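Local coordinates for IPT/TIG domain-containing protein BACOVA_02650 (Bacteroides ovatus, PDB 5E7H) that binds polysaccharide at the cell surface and probably captures xyloglucan before its transport into the periplasm for degradation, at residues Phe164-Gln178 against Asp186-Phe198. Sequence-based numbering, arbitrary orientation.
With ACT (acetate ion), chain G; FMT (formic acid), chain C; FMT (formic acid), chain D.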
ATOM      1  N   PHE A 164       2.436  -0.954   0.300  1.00 12.46           N
ATOM      2  CA  PHE A 164       2.079   0.125   1.220  1.00 12.17           C
ATOM      3  C   PHE A 164       1.120   1.027   0.492  1.00 13.11           C
ATOM      4  O   PHE A 164       1.059   0.996  -0.730  1.00 14.83           O
ATOM      5  CB  PHE A 164       3.304   0.922   1.713  1.00 13.29           C
ATOM      6  CG  PHE A 164       4.228   1.412   0.627  1.00 14.43           C
ATOM      7  CD1 PHE A 164       5.266   0.610   0.145  1.00 15.16           C
ATOM      8  CD2 PHE A 164       4.096   2.695   0.108  1.00 15.55           C
ATOM      9  CE1 PHE A 164       6.131   1.074  -0.853  1.00 16.71           C
ATOM     10  CE2 PHE A 164       4.964   3.156  -0.871  1.00 17.69           C
ATOM     11  CZ  PHE A 164       5.960   2.349  -1.355  1.00 15.60           C
ATOM     12  N   GLU A 165       0.403   1.831   1.247  1.00 11.47           N
ATOM     13  CA  GLU A 165      -0.471   2.833   0.655  1.00 12.53           C
ATOM     14  C   GLU A 165       0.299   4.126   0.595  1.00 13.52           C
ATOM     15  O   GLU A 165       1.074   4.445   1.502  1.00 12.19           O
ATOM     16  CB  GLU A 165      -1.737   2.995   1.471  1.00 12.79           C
ATOM     17  CG  GLU A 165      -3.015   2.814   0.674  1.00 17.51           C
ATOM     18  CD  GLU A 165      -3.184   1.422   0.078  1.00 20.23           C
ATOM     19  OE1 GLU A 165      -4.044   1.271  -0.806  1.00 20.43           O
ATOM     20  OE2 GLU A 165      -2.500   0.479   0.514  1.00 20.59           O
ATOM     21  N   CYS A 166       0.067   4.885  -0.467  1.00 11.90           N
ATOM     22  CA  CYS A 166       0.780   6.139  -0.697  1.00 13.06           C
ATOM     23  C   CYS A 166      -0.169   7.177  -1.281  1.00 14.89           C
ATOM     24  O   CYS A 166      -1.009   6.850  -2.126  1.00 14.12           O
ATOM     25  CB  CYS A 166       1.936   5.894  -1.626  1.00 13.61           C
ATOM     26  SG  CYS A 166       3.024   7.316  -1.883  1.00 15.83           S
ATOM     27  N   PHE A 167      -0.051   8.418  -0.821  1.00 13.09           N
ATOM     28  CA  PHE A 167      -0.789   9.541  -1.382  1.00 13.68           C
ATOM     29  C   PHE A 167       0.210  10.583  -1.842  1.00 13.96           C
ATOM     30  O   PHE A 167       1.000  11.059  -1.040  1.00 14.79           O
ATOM     31  CB  PHE A 167      -1.749  10.134  -0.339  1.00 13.33           C
ATOM     32  CG  PHE A 167      -2.548  11.331  -0.832  1.00 13.37           C
ATOM     33  CD1 PHE A 167      -1.940  12.569  -1.031  1.00 15.69           C
ATOM     34  CD2 PHE A 167      -3.914  11.225  -1.034  1.00 15.81           C
ATOM     35  CE1 PHE A 167      -2.686  13.673  -1.480  1.00 17.58           C
ATOM     36  CE2 PHE A 167      -4.661  12.337  -1.461  1.00 17.49           C
ATOM     37  CZ  PHE A 167      -4.033  13.546  -1.676  1.00 16.71           C
ATOM     38  N   VAL A 168       0.166  10.914  -3.128  1.00 12.89           N
ATOM     39  CA  VAL A 168       1.014  11.965  -3.696  1.00 13.79           C
ATOM     40  C   VAL A 168       0.122  13.142  -4.107  1.00 15.44           C
ATOM     41  O   VAL A 168      -0.809  12.973  -4.911  1.00 16.00           O
ATOM     42  CB  VAL A 168       1.800  11.454  -4.914  1.00 14.45           C
ATOM     43  CG1 VAL A 168       2.578  12.612  -5.591  1.00 16.40           C
ATOM     44  CG2 VAL A 168       2.723  10.293  -4.518  1.00 15.57           C
ATOM     45  N   LYS A 169       0.369  14.335  -3.567  1.00 14.95           N
ATOM     46  CA  LYS A 169      -0.472  15.491  -3.886  1.00 16.49           C
ATOM     47  C   LYS A 169      -0.350  15.901  -5.351  1.00 16.72           C
ATOM     48  O   LYS A 169      -1.377  16.154  -6.025  1.00 19.26           O
ATOM     49  CB  LYS A 169      -0.122  16.683  -2.987  1.00 17.62           C
ATOM     50  CG  LYS A 169      -0.990  17.933  -3.206  1.00 20.24           C
ATOM     51  CD  LYS A 169      -2.370  17.723  -2.634  1.00 19.56           C
ATOM     52  CE  LYS A 169      -3.276  18.922  -2.890  1.00 31.83           C
ATOM     53  NZ  LYS A 169      -2.850  20.093  -2.091  1.00 44.80           N
ATOM     54  N   GLU A 170       0.895  16.036  -5.825  1.00 17.76           N
ATOM     55  CA  GLU A 170       1.198  16.487  -7.190  1.00 19.66           C
ATOM     56  C   GLU A 170       2.447  15.789  -7.653  1.00 20.81           C
ATOM     57  O   GLU A 170       3.327  15.487  -6.841  1.00 19.91           O
ATOM     58  CB  GLU A 170       1.437  18.009  -7.264  1.00 24.23           C
ATOM     59  CG  GLU A 170       0.478  18.904  -6.505  1.00 45.51           C
ATOM     60  CD  GLU A 170      -0.776  19.252  -7.291  1.00 59.96           C
ATOM     61  OE1 GLU A 170      -0.989  18.670  -8.378  1.00 63.71           O
ATOM     62  OE2 GLU A 170      -1.545  20.118  -6.816  1.00 60.49           O
ATOM     63  N   VAL A 171       2.564  15.560  -8.958  1.00 22.30           N
ATOM     64  CA  VAL A 171       3.786  14.973  -9.466  1.00 22.65           C
ATOM     65  C   VAL A 171       4.930  15.956  -9.260  1.00 21.69           C
ATOM     66  O   VAL A 171       4.729  17.184  -9.192  1.00 24.38           O
ATOM     67  CB  VAL A 171       3.680  14.589 -10.954  1.00 28.11           C
ATOM     68  CG1 VAL A 171       2.660  13.450 -11.127  1.00 31.81           C
ATOM     69  CG2 VAL A 171       3.324  15.781 -11.783  1.00 38.68           C
ATOM     70  N   PHE A 172       6.114  15.394  -9.162  1.00 23.18           N
ATOM     71  CA  PHE A 172       7.331  16.167  -8.927  1.00 23.23           C
ATOM     72  C   PHE A 172       8.452  15.629  -9.792  1.00 24.65           C
ATOM     73  O   PHE A 172       8.387  14.508 -10.294  1.00 28.13           O
ATOM     74  CB  PHE A 172       7.708  16.131  -7.436  1.00 22.23           C
ATOM     75  CG  PHE A 172       7.675  14.754  -6.826  1.00 21.68           C
ATOM     76  CD1 PHE A 172       8.734  13.875  -6.986  1.00 21.08           C
ATOM     77  CD2 PHE A 172       6.580  14.341  -6.072  1.00 20.61           C
ATOM     78  CE1 PHE A 172       8.699  12.610  -6.420  1.00 20.49           C
ATOM     79  CE2 PHE A 172       6.536  13.094  -5.516  1.00 20.07           C
ATOM     80  CZ  PHE A 172       7.591  12.220  -5.678  1.00 21.54           C
ATOM     81  N   THR A 173       9.477  16.454  -9.986  1.00 23.97           N
ATOM     82  CA  THR A 173      10.633  16.083 -10.778  1.00 23.89           C
ATOM     83  C   THR A 173      11.900  16.369  -9.988  1.00 25.44           C
ATOM     84  O   THR A 173      12.243  17.533  -9.734  1.00 29.98           O
ATOM     85  CB  THR A 173      10.691  16.850 -12.115  1.00 29.82           C
ATOM     86  OG1 THR A 173       9.468  16.652 -12.830  1.00 34.84           O
ATOM     87  CG2 THR A 173      11.868  16.362 -12.956  1.00 43.16           C
ATOM     88  N   GLY A 174      12.588  15.299  -9.609  1.00 23.18           N
ATOM     89  CA  GLY A 174      13.839  15.393  -8.870  1.00 22.22           C
ATOM     90  C   GLY A 174      13.811  14.490  -7.651  1.00 21.22           C
ATOM     91  O   GLY A 174      14.605  13.555  -7.550  1.00 22.08           O
ATOM     92  N   PRO A 175      12.885  14.756  -6.721  1.00 19.73           N
ATOM     93  CA  PRO A 175      12.900  13.992  -5.470  1.00 17.78           C
ATOM     94  C   PRO A 175      12.658  12.500  -5.673  1.00 18.99           C
ATOM     95  O   PRO A 175      11.904  12.107  -6.571  1.00 19.68           O
ATOM     96  CB  PRO A 175      11.786  14.649  -4.658  1.00 18.76           C
ATOM     97  CG  PRO A 175      11.776  16.061  -5.160  1.00 20.52           C
ATOM     98  CD  PRO A 175      12.027  15.947  -6.625  1.00 19.87           C
ATOM     99  N   VAL A 176      13.331  11.698  -4.859  1.00 17.01           N
ATOM    100  CA  VAL A 176      13.167  10.236  -4.867  1.00 16.27           C
ATOM    101  C   VAL A 176      13.209   9.688  -3.455  1.00 18.62           C
ATOM    102  O   VAL A 176      13.656  10.368  -2.531  1.00 18.17           O
ATOM    103  CB  VAL A 176      14.267   9.528  -5.689  1.00 18.10           C
ATOM    104  CG1 VAL A 176      14.214   9.931  -7.146  1.00 21.24           C
ATOM    105  CG2 VAL A 176      15.663   9.794  -5.085  1.00 18.34           C
ATOM    106  N   PHE A 177      12.777   8.437  -3.309  1.00 16.04           N
ATOM    107  CA  PHE A 177      12.747   7.760  -2.027  1.00 16.27           C
ATOM    108  C   PHE A 177      13.669   6.558  -1.995  1.00 16.00           C
ATOM    109  O   PHE A 177      13.866   5.869  -3.003  1.00 17.03           O
ATOM    110  CB  PHE A 177      11.322   7.312  -1.687  1.00 14.68           C
ATOM    111  CG  PHE A 177      10.386   8.453  -1.442  1.00 13.87           C
ATOM    112  CD1 PHE A 177      10.238   8.990  -0.168  1.00 15.49           C
ATOM    113  CD2 PHE A 177       9.689   9.037  -2.487  1.00 19.34           C
ATOM    114  CE1 PHE A 177       9.401  10.075   0.062  1.00 16.82           C
ATOM    115  CE2 PHE A 177       8.838  10.119  -2.253  1.00 20.40           C
ATOM    116  CZ  PHE A 177       8.705  10.638  -0.979  1.00 15.96           C
ATOM    117  N   GLN A 178      14.238   6.341  -0.818  1.00 15.20           N
ATOM    118  CA  GLN A 178      14.970   5.122  -0.481  1.00 14.32           C
ATOM    119  C   GLN A 178      14.164   4.367   0.561  1.00 15.69           C
ATOM    120  O   GLN A 178      13.683   4.958   1.521  1.00 15.95           O
ATOM    121  CB  GLN A 178      16.372   5.456   0.055  1.00 15.21           C
ATOM    122  CG  GLN A 178      17.139   4.240   0.572  1.00 16.94           C
ATOM    123  CD  GLN A 178      18.427   4.577   1.245  1.00 30.13           C
ATOM    124  OE1 GLN A 178      18.738   5.734   1.545  1.00 30.33           O
ATOM    125  NE2 GLN A 178      19.199   3.546   1.497  1.00 39.07           N
ATOM    126  N   ASP A 186      23.221  -1.539   1.528  1.00 23.36           N
ATOM    127  CA  ASP A 186      23.668  -2.101   0.271  1.00 24.67           C
ATOM    128  C   ASP A 186      22.514  -2.766  -0.494  1.00 25.49           C
ATOM    129  O   ASP A 186      22.533  -2.827  -1.722  1.00 29.16           O
ATOM    130  CB  ASP A 186      24.784  -3.114   0.532  1.00 42.96           C
ATOM    131  CG  ASP A 186      25.638  -3.369  -0.688  1.00 74.68           C
ATOM    132  OD1 ASP A 186      26.040  -2.386  -1.349  1.00 85.49           O
ATOM    133  OD2 ASP A 186      25.912  -4.552  -0.983  1.00 87.00           O
ATOM    134  N   ALA A 187      21.500  -3.242   0.232  1.00 21.15           N
ATOM    135  CA  ALA A 187      20.378  -3.944  -0.385  1.00 21.33           C
ATOM    136  C   ALA A 187      19.160  -3.055  -0.588  1.00 19.01           C
ATOM    137  O   ALA A 187      18.143  -3.500  -1.092  1.00 19.32           O
ATOM    138  CB  ALA A 187      19.977  -5.150   0.462  1.00 20.75           C
ATOM    139  N   ALA A 188      19.262  -1.792  -0.199  1.00 16.87           N
ATOM    140  CA  ALA A 188      18.094  -0.918  -0.223  1.00 15.52           C
ATOM    141  C   ALA A 188      17.577  -0.581  -1.617  1.00 17.83           C
ATOM    142  O   ALA A 188      18.312  -0.645  -2.601  1.00 21.86           O
ATOM    143  CB  ALA A 188      18.415   0.357   0.509  1.00 19.08           C
ATOM    144  N   LEU A 189      16.300  -0.224  -1.674  1.00 16.57           N
ATOM    145  CA  LEU A 189      15.689   0.310  -2.877  1.00 16.71           C
ATOM    146  C   LEU A 189      16.012   1.786  -2.916  1.00 18.52           C
ATOM    147  O   LEU A 189      15.682   2.497  -1.991  1.00 19.77           O
ATOM    148  CB  LEU A 189      14.186   0.072  -2.871  1.00 17.90           C
ATOM    149  CG  LEU A 189      13.360   0.758  -3.955  1.00 24.16           C
ATOM    150  CD1 LEU A 189      13.792   0.240  -5.318  1.00 28.71           C
ATOM    151  CD2 LEU A 189      11.874   0.529  -3.718  1.00 30.14           C
ATOM    152  N   ASN A 190      16.664   2.234  -3.981  1.00 18.92           N
ATOM    153  CA  ASN A 190      16.992   3.650  -4.126  1.00 18.60           C
ATOM    154  C   ASN A 190      16.374   4.232  -5.378  1.00 18.02           C
ATOM    155  O   ASN A 190      16.077   3.510  -6.334  1.00 21.62           O
ATOM    156  CB  ASN A 190      18.499   3.859  -4.146  1.00 22.69           C
ATOM    157  CG  ASN A 190      19.080   3.921  -2.754  1.00 29.29           C
ATOM    158  OD1 ASN A 190      18.952   4.927  -2.044  1.00 29.08           O
ATOM    159  ND2 ASN A 190      19.711   2.849  -2.355  1.00 31.50           N
ATOM    160  N   GLY A 191      16.201   5.551  -5.377  1.00 17.91           N
ATOM    161  CA  GLY A 191      15.709   6.252  -6.544  1.00 18.80           C
ATOM    162  C   GLY A 191      14.261   5.990  -6.895  1.00 18.00           C
ATOM    163  O   GLY A 191      13.855   6.142  -8.060  1.00 21.08           O
ATOM    164  N   TYR A 192      13.473   5.635  -5.896  1.00 16.30           N
ATOM    165  CA  TYR A 192      12.091   5.214  -6.113  1.00 15.54           C
ATOM    166  C   TYR A 192      11.124   6.382  -6.152  1.00 16.57           C
ATOM    167  O   TYR A 192      11.130   7.236  -5.269  1.00 17.27           O
ATOM    168  CB  TYR A 192      11.653   4.231  -5.021  1.00 17.52           C
ATOM    169  CG  TYR A 192      10.244   3.704  -5.208  1.00 16.45           C
ATOM    170  CD1 TYR A 192       9.960   2.821  -6.232  1.00 17.25           C
ATOM    171  CD2 TYR A 192       9.198   4.109  -4.385  1.00 17.92           C
ATOM    172  CE1 TYR A 192       8.671   2.343  -6.429  1.00 19.26           C
ATOM    173  CE2 TYR A 192       7.904   3.626  -4.580  1.00 20.39           C
ATOM    174  CZ  TYR A 192       7.663   2.758  -5.609  1.00 19.60           C
ATOM    175  OH  TYR A 192       6.382   2.283  -5.844  1.00 20.75           O
ATOM    176  N   VAL A 193      10.289   6.397  -7.188  1.00 17.59           N
ATOM    177  CA  VAL A 193       9.162   7.306  -7.273  1.00 17.96           C
ATOM    178  C   VAL A 193       7.877   6.466  -7.162  1.00 18.16           C
ATOM    179  O   VAL A 193       7.703   5.544  -7.955  1.00 18.38           O
ATOM    180  CB  VAL A 193       9.165   8.098  -8.591  1.00 20.20           C
ATOM    181  CG1 VAL A 193       7.981   9.046  -8.665  1.00 24.81           C
ATOM    182  CG2 VAL A 193      10.500   8.872  -8.743  1.00 21.75           C
ATOM    183  N   PRO A 194       7.012   6.773  -6.184  1.00 17.79           N
ATOM    184  CA  PRO A 194       5.777   5.983  -6.011  1.00 17.73           C
ATOM    185  C   PRO A 194       4.948   5.862  -7.276  1.00 17.96           C
ATOM    186  O   PRO A 194       4.672   6.878  -7.922  1.00 18.77           O
ATOM    187  CB  PRO A 194       5.024   6.755  -4.945  1.00 17.28           C
ATOM    188  CG  PRO A 194       6.116   7.382  -4.114  1.00 21.28           C
ATOM    189  CD  PRO A 194       7.153   7.785  -5.121  1.00 20.63           C
ATOM    190  N   VAL A 195       4.607   4.624  -7.638  1.00 16.83           N
ATOM    191  CA  VAL A 195       3.719   4.346  -8.766  1.00 16.83           C
ATOM    192  C   VAL A 195       2.691   3.317  -8.321  1.00 15.65           C
ATOM    193  O   VAL A 195       2.952   2.462  -7.496  1.00 16.02           O
ATOM    194  CB  VAL A 195       4.459   3.833 -10.015  1.00 23.85           C
ATOM    195  CG1 VAL A 195       5.308   4.941 -10.638  1.00 25.31           C
ATOM    196  CG2 VAL A 195       5.310   2.617  -9.694  1.00 24.06           C
ATOM    197  N   SER A 196       1.521   3.398  -8.922  1.00 16.99           N
ATOM    198  CA  SER A 196       0.422   2.517  -8.553  1.00 16.78           C
ATOM    199  C   SER A 196       0.614   1.089  -9.046  1.00 17.99           C
ATOM    200  O   SER A 196       0.953   0.866 -10.215  1.00 19.58           O
ATOM    201  CB  SER A 196      -0.880   3.081  -9.124  1.00 17.71           C
ATOM    202  OG  SER A 196      -1.904   2.106  -9.060  1.00 17.50           O
ATOM    203  N   SER A 197       0.357   0.123  -8.168  1.00 16.86           N
ATOM    204  CA  SER A 197       0.386  -1.283  -8.563  1.00 16.92           C
ATOM    205  C   SER A 197      -0.766  -1.612  -9.511  1.00 19.80           C
ATOM    206  O   SER A 197      -0.724  -2.606 -10.241  1.00 21.55           O
ATOM    207  CB  SER A 197       0.323  -2.174  -7.338  1.00 18.10           C
ATOM    208  OG  SER A 197      -0.873  -1.986  -6.606  1.00 19.95           O
ATOM    209  N   PHE A 198      -1.788  -0.765  -9.502  1.00 17.84           N
ATOM    210  CA  PHE A 198      -2.990  -0.990 -10.295  1.00 18.61           C
ATOM    211  C   PHE A 198      -2.882  -0.389 -11.694  1.00 20.91           C
ATOM    212  O   PHE A 198      -3.302  -1.010 -12.677  1.00 23.87           O
ATOM    213  CB  PHE A 198      -4.195  -0.408  -9.537  1.00 19.26           C
ATOM    214  CG  PHE A 198      -5.545  -0.782 -10.103  1.00 20.34           C
ATOM    215  CD1 PHE A 198      -5.940  -2.103 -10.190  1.00 18.08           C
ATOM    216  CD2 PHE A 198      -6.441   0.208 -10.463  1.00 21.58           C
ATOM    217  CE1 PHE A 198      -7.201  -2.427 -10.669  1.00 22.57           C
ATOM    218  CE2 PHE A 198      -7.689  -0.103 -10.941  1.00 27.62           C
ATOM    219  CZ  PHE A 198      -8.072  -1.420 -11.047  1.00 26.03           C
TER
HETATM  220  C   ACT G 506      25.406  -1.362   4.169  1.00 35.44           C
HETATM  221  O   ACT G 506      25.039  -2.492   3.745  1.00 35.40           O
HETATM  222  OXT ACT G 506      26.080  -0.590   3.442  1.00 53.35           O
HETATM  223  CH3 ACT G 506      25.027  -0.921   5.556  1.00 36.06           C
HETATM  224  C   FMT C 502      -5.136  20.837   0.713  1.00 34.35           C
HETATM  225  O1  FMT C 502      -6.095  20.935  -0.093  1.00 49.80           O
HETATM  226  O2  FMT C 502      -4.518  19.744   0.797  1.00 24.14           O
HETATM  227  C   FMT D 503      -5.431  22.817  -3.528  1.00 44.55           C
HETATM  228  O1  FMT D 503      -5.381  22.307  -2.377  1.00 52.10           O
HETATM  229  O2  FMT D 503      -4.375  23.244  -4.070  1.00 48.27           O
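F177 and Y192 face each other as an antiparallel hydrogen-bonded pair and show how a G1 bulge ends the pairing of a hairpin at its open end, on the outermost strand of a sheet. F177 N donates to Y192 O at 2.8 Å; Y192 N returns the bond to F177 O at 2.9 Å. G191, at positive phi (69°), also lies opposite F177, which makes this a G1 beta bulge, and V176 packs its CB on G191 CA (3.7 Å). Beyond the bulge, Q178 CA makes a CA-H...O contact with L189 O. Q178 and N190 run side by side in the same direction, their amide planes 42° apart, and N190 OD1 rests 3.3 Å from Q178 CG.

P194 then wedges between the two strands of 164-178: its CD meets F177 CD2 at 3.9 Å, while its CB touches C166 SG at 3.7 Å. The thiol reaches it because SG stands anti to the backbone N (chi1 -174°). V193 lies against F172 and V176. The Y192 ring extends the apolar seam, its CE2 approaching the edge of the F164 ring, and its OH accepts a weak bond from V195 N.

Within the xyloglucan-binding domain, strand 189-192 borders a five-stranded antiparallel sheet beside 176-181, which pairs in turn with 233-240. Strand 160-168 belongs to a second sheet, between 207-213 and 246-259; F177 crosses to it, meeting F252 edge-to-face, and P194 bridges the two sheets.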